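Long-range contacts in alcohol dehydrogenase (Thermus thermophilus, PDB 2EIH), which probably catalyses the NAD(P)-dependent oxidation of alcohols or the reverse reduction, and carries a bound zinc ion: residues R7-P12 / L55-V60; E29-L34 / Y124-E129; T243-F248 / A266-E271. One frame throughout, in Å; residues are numbered along the deposited sequence.

Contact 1. Residues R7-P12 / L55-V60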
# COMPACT_ATOMS: atom_id res chain seq x y z
N ARG A 7 27.32 18.51 33.20
CA ARG A 7 27.36 19.73 34.00
C ARG A 7 26.88 20.95 33.24
O ARG A 7 26.10 21.75 33.76
CB ARG A 7 28.78 19.98 34.52
CG ARG A 7 29.22 19.06 35.65
CD ARG A 7 28.23 19.10 36.81
NE ARG A 7 28.55 18.11 37.84
CZ ARG A 7 27.72 17.73 38.80
NH1 ARG A 7 26.50 18.26 38.88
NH2 ARG A 7 28.10 16.82 39.69
N ALA A 8 27.36 21.09 32.01
CA ALA A 8 27.00 22.22 31.16
C ALA A 8 27.16 21.82 29.71
O ALA A 8 27.72 20.76 29.40
CB ALA A 8 27.90 23.40 31.48
N ARG A 9 26.69 22.67 28.81
CA ARG A 9 26.76 22.42 27.38
C ARG A 9 28.09 22.91 26.80
O ARG A 9 28.58 23.98 27.14
CB ARG A 9 25.59 23.11 26.68
CG ARG A 9 24.24 22.68 27.23
CD ARG A 9 23.07 23.19 26.40
NE ARG A 9 21.80 22.67 26.89
CZ ARG A 9 21.22 23.06 28.02
NH1 ARG A 9 20.06 22.54 28.39
NH2 ARG A 9 21.79 23.99 28.78
N GLY A 10 28.67 22.11 25.91
CA GLY A 10 29.93 22.49 25.30
C GLY A 10 30.67 21.32 24.68
O GLY A 10 30.07 20.47 24.01
N GLY A 11 31.98 21.30 24.88
CA GLY A 11 32.80 20.25 24.33
C GLY A 11 32.66 18.97 25.12
O GLY A 11 32.09 18.97 26.20
N PRO A 12 33.17 17.85 24.61
CA PRO A 12 33.06 16.58 25.33
C PRO A 12 33.54 16.63 26.78
O PRO A 12 33.11 15.83 27.60
CB PRO A 12 33.87 15.61 24.46
CG PRO A 12 34.85 16.50 23.76
CD PRO A 12 34.01 17.70 23.41
N LEU A 55 16.89 22.32 28.78
CA LEU A 55 17.10 21.03 29.41
C LEU A 55 17.74 21.19 30.79
O LEU A 55 18.83 21.77 30.92
CB LEU A 55 18.01 20.17 28.53
CG LEU A 55 18.49 18.87 29.17
CD1 LEU A 55 17.37 17.84 29.16
CD2 LEU A 55 19.70 18.34 28.40
N PRO A 56 17.09 20.68 31.85
CA PRO A 56 17.64 20.79 33.20
C PRO A 56 18.99 20.08 33.32
O PRO A 56 19.26 19.12 32.62
CB PRO A 56 16.56 20.14 34.06
CG PRO A 56 16.02 19.08 33.15
CD PRO A 56 15.89 19.82 31.84
N LEU A 57 19.84 20.57 34.22
CA LEU A 57 21.14 19.97 34.45
C LEU A 57 21.27 19.65 35.93
O LEU A 57 20.65 20.31 36.76
CB LEU A 57 22.25 20.93 34.00
CG LEU A 57 22.11 21.50 32.58
CD1 LEU A 57 23.30 22.40 32.27
CD2 LEU A 57 22.03 20.37 31.55
N PRO A 58 22.08 18.63 36.29
CA PRO A 58 22.83 17.79 35.36
C PRO A 58 21.94 16.84 34.55
O PRO A 58 20.85 16.49 34.99
CB PRO A 58 23.80 17.05 36.28
CG PRO A 58 22.98 16.84 37.50
CD PRO A 58 22.32 18.20 37.69
N HIS A 59 22.42 16.44 33.38
CA HIS A 59 21.68 15.54 32.51
C HIS A 59 22.48 14.29 32.15
O HIS A 59 23.68 14.36 31.91
CB HIS A 59 21.27 16.26 31.23
CG HIS A 59 20.57 15.39 30.24
ND1 HIS A 59 19.38 14.75 30.54
CD2 HIS A 59 20.88 15.04 28.97
CE1 HIS A 59 18.99 14.04 29.49
NE2 HIS A 59 19.88 14.21 28.53
N VAL A 60 21.80 13.15 32.13
CA VAL A 60 22.43 11.89 31.77
C VAL A 60 22.05 11.55 30.34
O VAL A 60 20.89 11.31 30.04
CB VAL A 60 21.97 10.74 32.68
CG1 VAL A 60 22.69 9.44 32.29
CG2 VAL A 60 22.26 11.09 34.13

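Contact 2. Residues E29-L34 / Y124-E129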
# COMPACT_ATOMS: atom_id res chain seq x y z
N GLU A 29 6.47 0.54 35.43
CA GLU A 29 7.84 0.81 35.05
C GLU A 29 8.80 -0.23 35.59
O GLU A 29 8.46 -1.00 36.48
CB GLU A 29 8.25 2.19 35.54
CG GLU A 29 7.64 3.31 34.75
CD GLU A 29 8.03 4.65 35.28
OE1 GLU A 29 7.83 5.66 34.56
OE2 GLU A 29 8.52 4.70 36.43
N VAL A 30 10.00 -0.24 35.03
CA VAL A 30 11.03 -1.18 35.44
C VAL A 30 12.40 -0.51 35.44
O VAL A 30 12.68 0.34 34.60
CB VAL A 30 11.02 -2.44 34.51
CG1 VAL A 30 11.02 -2.00 33.06
CG2 VAL A 30 12.22 -3.33 34.82
N ARG A 31 13.23 -0.86 36.41
CA ARG A 31 14.57 -0.31 36.52
C ARG A 31 15.54 -1.33 35.97
O ARG A 31 15.54 -2.49 36.39
CB ARG A 31 14.93 0.01 37.97
CG ARG A 31 16.37 0.50 38.17
CD ARG A 31 16.61 1.00 39.58
NE ARG A 31 16.70 -0.08 40.56
CZ ARG A 31 16.15 -0.03 41.77
NH1 ARG A 31 15.47 1.04 42.14
NH2 ARG A 31 16.29 -1.04 42.60
N VAL A 32 16.37 -0.90 35.04
CA VAL A 32 17.33 -1.80 34.44
C VAL A 32 18.74 -1.51 34.94
O VAL A 32 19.14 -0.36 35.07
CB VAL A 32 17.30 -1.65 32.90
CG1 VAL A 32 18.36 -2.53 32.27
CG2 VAL A 32 15.91 -2.01 32.39
N ARG A 33 19.49 -2.56 35.25
CA ARG A 33 20.87 -2.38 35.67
C ARG A 33 21.61 -2.51 34.34
O ARG A 33 21.65 -3.60 33.75
CB ARG A 33 21.28 -3.48 36.63
CG ARG A 33 22.60 -3.24 37.32
CD ARG A 33 22.79 -4.24 38.44
NE ARG A 33 23.03 -5.60 37.94
CZ ARG A 33 24.17 -5.98 37.38
NH1 ARG A 33 25.17 -5.10 37.25
NH2 ARG A 33 24.33 -7.22 36.95
N LEU A 34 22.16 -1.40 33.86
CA LEU A 34 22.86 -1.35 32.58
C LEU A 34 24.22 -2.05 32.53
O LEU A 34 24.95 -2.10 33.52
CB LEU A 34 23.04 0.11 32.16
CG LEU A 34 21.72 0.84 31.85
CD1 LEU A 34 21.88 2.34 31.96
CD2 LEU A 34 21.25 0.44 30.46
N TYR A 124 22.07 2.51 36.23
CA TYR A 124 20.65 2.17 36.29
C TYR A 124 19.80 3.17 35.53
O TYR A 124 20.15 4.33 35.41
CB TYR A 124 20.15 2.13 37.74
CG TYR A 124 20.88 1.15 38.62
CD1 TYR A 124 22.07 1.50 39.26
CD2 TYR A 124 20.38 -0.14 38.80
CE1 TYR A 124 22.75 0.58 40.05
CE2 TYR A 124 21.06 -1.06 39.59
CZ TYR A 124 22.24 -0.69 40.21
OH TYR A 124 22.91 -1.60 41.00
N VAL A 125 18.67 2.70 35.03
CA VAL A 125 17.79 3.58 34.31
C VAL A 125 16.39 3.00 34.47
O VAL A 125 16.21 1.79 34.54
CB VAL A 125 18.21 3.68 32.80
CG1 VAL A 125 17.95 2.37 32.08
CG2 VAL A 125 17.48 4.84 32.13
N VAL A 126 15.41 3.88 34.57
CA VAL A 126 14.04 3.45 34.74
C VAL A 126 13.23 3.89 33.55
O VAL A 126 13.22 5.07 33.21
CB VAL A 126 13.43 4.09 36.00
CG1 VAL A 126 11.91 3.97 35.95
CG2 VAL A 126 13.97 3.42 37.24
N LEU A 127 12.55 2.94 32.92
CA LEU A 127 11.70 3.27 31.78
C LEU A 127 10.43 2.41 31.77
O LEU A 127 10.33 1.45 32.53
CB LEU A 127 12.46 3.12 30.45
CG LEU A 127 13.29 1.90 30.07
CD1 LEU A 127 13.45 1.86 28.57
CD2 LEU A 127 14.64 1.96 30.75
N PRO A 128 9.44 2.77 30.95
CA PRO A 128 8.20 1.99 30.89
C PRO A 128 8.40 0.58 30.35
O PRO A 128 9.22 0.35 29.47
CB PRO A 128 7.29 2.85 30.01
CG PRO A 128 8.24 3.59 29.13
CD PRO A 128 9.36 3.97 30.08
N GLU A 129 7.64 -0.38 30.87
CA GLU A 129 7.75 -1.77 30.43
C GLU A 129 7.59 -1.93 28.92
O GLU A 129 7.99 -2.95 28.35
CB GLU A 129 6.73 -2.67 31.14
CG GLU A 129 5.26 -2.28 30.91
CD GLU A 129 4.27 -3.28 31.51
OE1 GLU A 129 3.06 -2.96 31.54
OE2 GLU A 129 4.69 -4.38 31.93

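Contact 3. Residues T243-F248 / A266-E271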
# COMPACT_ATOMS: atom_id res chain seq x y z
N THR A 243 24.15 11.38 5.49
CA THR A 243 25.07 12.50 5.53
C THR A 243 24.49 13.67 4.75
O THR A 243 24.17 14.72 5.32
CB THR A 243 26.44 12.10 4.95
OG1 THR A 243 26.30 11.65 3.59
CG2 THR A 243 27.04 10.97 5.78
N GLY A 244 24.32 13.49 3.44
CA GLY A 244 23.77 14.53 2.59
C GLY A 244 24.44 15.87 2.80
O GLY A 244 25.48 15.97 3.44
N ALA A 245 23.83 16.91 2.24
CA ALA A 245 24.35 18.27 2.36
C ALA A 245 25.84 18.36 2.04
O ALA A 245 26.55 19.22 2.57
CB ALA A 245 24.09 18.80 3.76
N LEU A 246 26.31 17.47 1.18
CA LEU A 246 27.71 17.48 0.79
C LEU A 246 27.91 16.66 -0.47
O LEU A 246 28.52 17.12 -1.44
CB LEU A 246 28.59 16.93 1.92
CG LEU A 246 30.09 16.79 1.61
CD1 LEU A 246 30.64 18.06 0.98
CD2 LEU A 246 30.82 16.47 2.90
N TYR A 247 27.39 15.44 -0.46
CA TYR A 247 27.50 14.57 -1.63
C TYR A 247 26.13 14.43 -2.25
O TYR A 247 25.97 13.78 -3.28
CB TYR A 247 28.02 13.19 -1.23
CG TYR A 247 29.19 13.20 -0.27
CD1 TYR A 247 28.98 13.34 1.10
CD2 TYR A 247 30.50 13.05 -0.73
CE1 TYR A 247 30.05 13.33 2.00
CE2 TYR A 247 31.58 13.05 0.15
CZ TYR A 247 31.34 13.19 1.51
OH TYR A 247 32.40 13.19 2.39
N PHE A 248 25.14 15.06 -1.63
CA PHE A 248 23.77 14.97 -2.10
C PHE A 248 23.63 15.20 -3.59
O PHE A 248 22.79 14.60 -4.25
CB PHE A 248 22.88 15.96 -1.35
CG PHE A 248 21.41 15.69 -1.51
CD1 PHE A 248 20.88 14.44 -1.19
CD2 PHE A 248 20.55 16.68 -1.98
CE1 PHE A 248 19.52 14.19 -1.32
CE2 PHE A 248 19.18 16.44 -2.11
CZ PHE A 248 18.67 15.19 -1.78
N ALA A 266 20.79 13.82 8.00
CA ALA A 266 21.71 14.57 7.16
C ALA A 266 21.75 16.05 7.55
O ALA A 266 21.26 16.91 6.81
CB ALA A 266 21.32 14.43 5.69
N SER A 267 22.34 16.33 8.71
CA SER A 267 22.47 17.70 9.21
C SER A 267 23.90 18.16 8.97
O SER A 267 24.56 18.67 9.88
CB SER A 267 22.14 17.75 10.70
OG SER A 267 22.30 19.07 11.22
N SER A 268 24.38 17.99 7.74
CA SER A 268 25.73 18.38 7.39
C SER A 268 25.86 19.90 7.31
O SER A 268 25.02 20.63 7.83
CB SER A 268 26.13 17.75 6.05
OG SER A 268 27.52 17.91 5.80
N GLY A 269 26.93 20.37 6.67
CA GLY A 269 27.16 21.80 6.55
C GLY A 269 26.26 22.56 5.59
O GLY A 269 25.04 22.53 5.70
N TYR A 270 26.89 23.25 4.64
CA TYR A 270 26.16 24.03 3.65
C TYR A 270 25.14 23.17 2.92
O TYR A 270 25.20 21.94 2.95
CB TYR A 270 27.13 24.63 2.62
CG TYR A 270 27.65 23.63 1.60
CD1 TYR A 270 28.39 22.51 2.00
CD2 TYR A 270 27.41 23.80 0.24
CE1 TYR A 270 28.86 21.58 1.07
CE2 TYR A 270 27.87 22.88 -0.70
CZ TYR A 270 28.59 21.78 -0.28
OH TYR A 270 29.04 20.87 -1.21
N GLU A 271 24.20 23.83 2.25
CA GLU A 271 23.17 23.14 1.49
C GLU A 271 23.30 23.53 0.03
O GLU A 271 22.40 23.30 -0.78
CB GLU A 271 21.78 23.51 2.04
CG GLU A 271 21.62 24.97 2.41
CD GLU A 271 20.82 25.15 3.68
OE1 GLU A 271 19.69 24.62 3.76
OE2 GLU A 271 21.31 25.83 4.60

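Contact 1. Residues R7-P12 / L55-V60
The loop that leaves strand 2-6 meets the approach to strand 59-60 at the rim of a small three-stranded antiparallel sheet, Arg7, Ala8 and Arg9 touching Leu55, Leu57 and Pro58. The sheet belongs to the N-terminal half of this medium-chain dehydrogenase fold. Strands 2-6 and 59-60 are neighbours in it, and the chains stay close just past the end of the first and just before the second, out at the protein surface, held by side chains and not by strand pairing. One hydrogen bond crosses: Arg9 NH1 donates to Leu55 O at 2.9 Å. It is bent, with 133° at the hydrogen, but it arrives in the carbonyl plane on a lone pair, while the oxygen stands 25° out of the guanidinium plane. Arginine suits the place because its chain, extended from CG to NE (chi2 -171°), is long enough to carry the charged group across to a backbone carbonyl. The same NH1 lies 3.1 Å from Leu55 CB, and Leu57 sets CD2 over one face of the guanidinium, an apolar cover for a flat cation. The other methyl of Leu57, CD1, sits 3.2 Å from Arg7 O and 3.9 Å from Ala8 CA, so one branched side chain meets the backbone at Arg7 and Ala8 with one methyl and the Arg9 guanidinium with the other. Leu55, which is buried, lays CD2 over one face of the His59 ring, offset toward its rim, with Val46 of helix 41-48 also beside it. Pro58, preceded by a cis peptide bond, runs side by side with Arg7, whose NE forms a salt bridge with Glu16 of strand 15-19 while its NH1 rests 3.9 Å from Pro58 CB.

Contact 2. Residues E29-L34 / Y124-E129
Residues 29-34 and 124-128 form an antiparallel strand pair in the mixed sheet, where strand 29-38 pairs on its other side with strand 64-72; Val30 faces Leu127 and Val32 faces Val125 as hydrogen-bonded pairs. Each pair has two backbone bonds; the shortest, Val32 N to Val125 O, measures 2.7 Å and is nearly straight at 170°. The non-hydrogen-bonded positions between and beside them add CA-H...O contacts, such as Tyr124 CA to Val32 O at 3.2 Å. On the buried face Leu34 CD1 meets Val125 CG1 at 3.9 Å, and Ile87 of strand 84-91 covers both; beta-branched valines suit such extended, tightly layered positions. This sheet is the core of the GroES-like domain, and the side chain of Pro128 stands about 12 Å from the bound zinc. The other face is more polar. There Tyr124 has CG anti to the carbonyl carbon (chi1 -59°), which lays the ring obliquely along the Arg33 methylenes, CE2 3.5 Å from Arg33 CG and OH 3.7 Å from Arg33 CD. Arg31 brings CD to 4.0 Å from Tyr124 CD2, its guanidinium plane at 89° to the ring, and sends its charge on to salt bridges with Asp70 and Glu24. With an alanine in place of Tyr124 the Arg33 methylenes would probably lose that packing and their chain be freer to turn. Farther along, Arg31 CB touches Val126 CG2 at 3.6 Å.

Contact 3. Residues T243-F248 / A266-E271
Tyr270 reaches across to Ala245 and Leu246 between two loops of the Rossmann-type domain, which follow the adjacent parallel strands 236-241 and 259-263. From CB the ring is thrown forward by a chi1 of 76°, which wedges CG between the backbone N and the carbonyl carbon and aims the ring at the opposite loop. Along one side CD1 and then CE1 pass Ala245 O, CE1 at 3.6 Å; CE1 also meets Leu246 CD1 at 3.9 Å, the methyl lying at the ring edge, near its plane. At the tip, OH sits beside the same methyl and 3.8 Å from Leu246 O, too far for a hydrogen bond. The length of tyrosine lets its ring reach Ala245 O and Leu246 from a backbone that lies alongside. Nearer the strands glycine suits position 244, since a CB on Gly244 would stand 3.0 Å from Ala266 CB; its positive phi is a secondary reason. No hydrogen bond crosses, and Ala245 O and Tyr270 O, two acceptors 3.1 Å apart, probably repel mildly. The third subunit, another copy of the protein, closes over these loops: its Phe276 packs on Ala245, and the backbone N of that residue donates a hydrogen bond to Glu271 OE1, while its Phe280 packs on Ala266. Thr243 OG1 is held by Asp241. Ala245 CB and Ser268 CB are closer than usual van der Waals contact, 3.2 Å, with Gly244 O equally near that serine carbon.

From the N terminus, the chain opens contact 1 just after strand 2-6 and contact 2 at strand 29-38. It then closes contact 1 at residues 55-60 and, after strands 64-72 and 84-91 and the zinc-binding cysteines, closes contact 2 at residues 124-129. The two loops therefore cross, tying the small N-terminal sheet and the GroES-like sheet into one half of the molecule, with centres 22 Å apart. Contact 3 begins only after both have closed and spans a short loop holding helix 248-254 and strand 259-263. It joins the loops following adjacent strands 236-241 and 259-263 of the Rossmann-type sheet, its centre about 36 Å from that of contact 2, across the chain's centre.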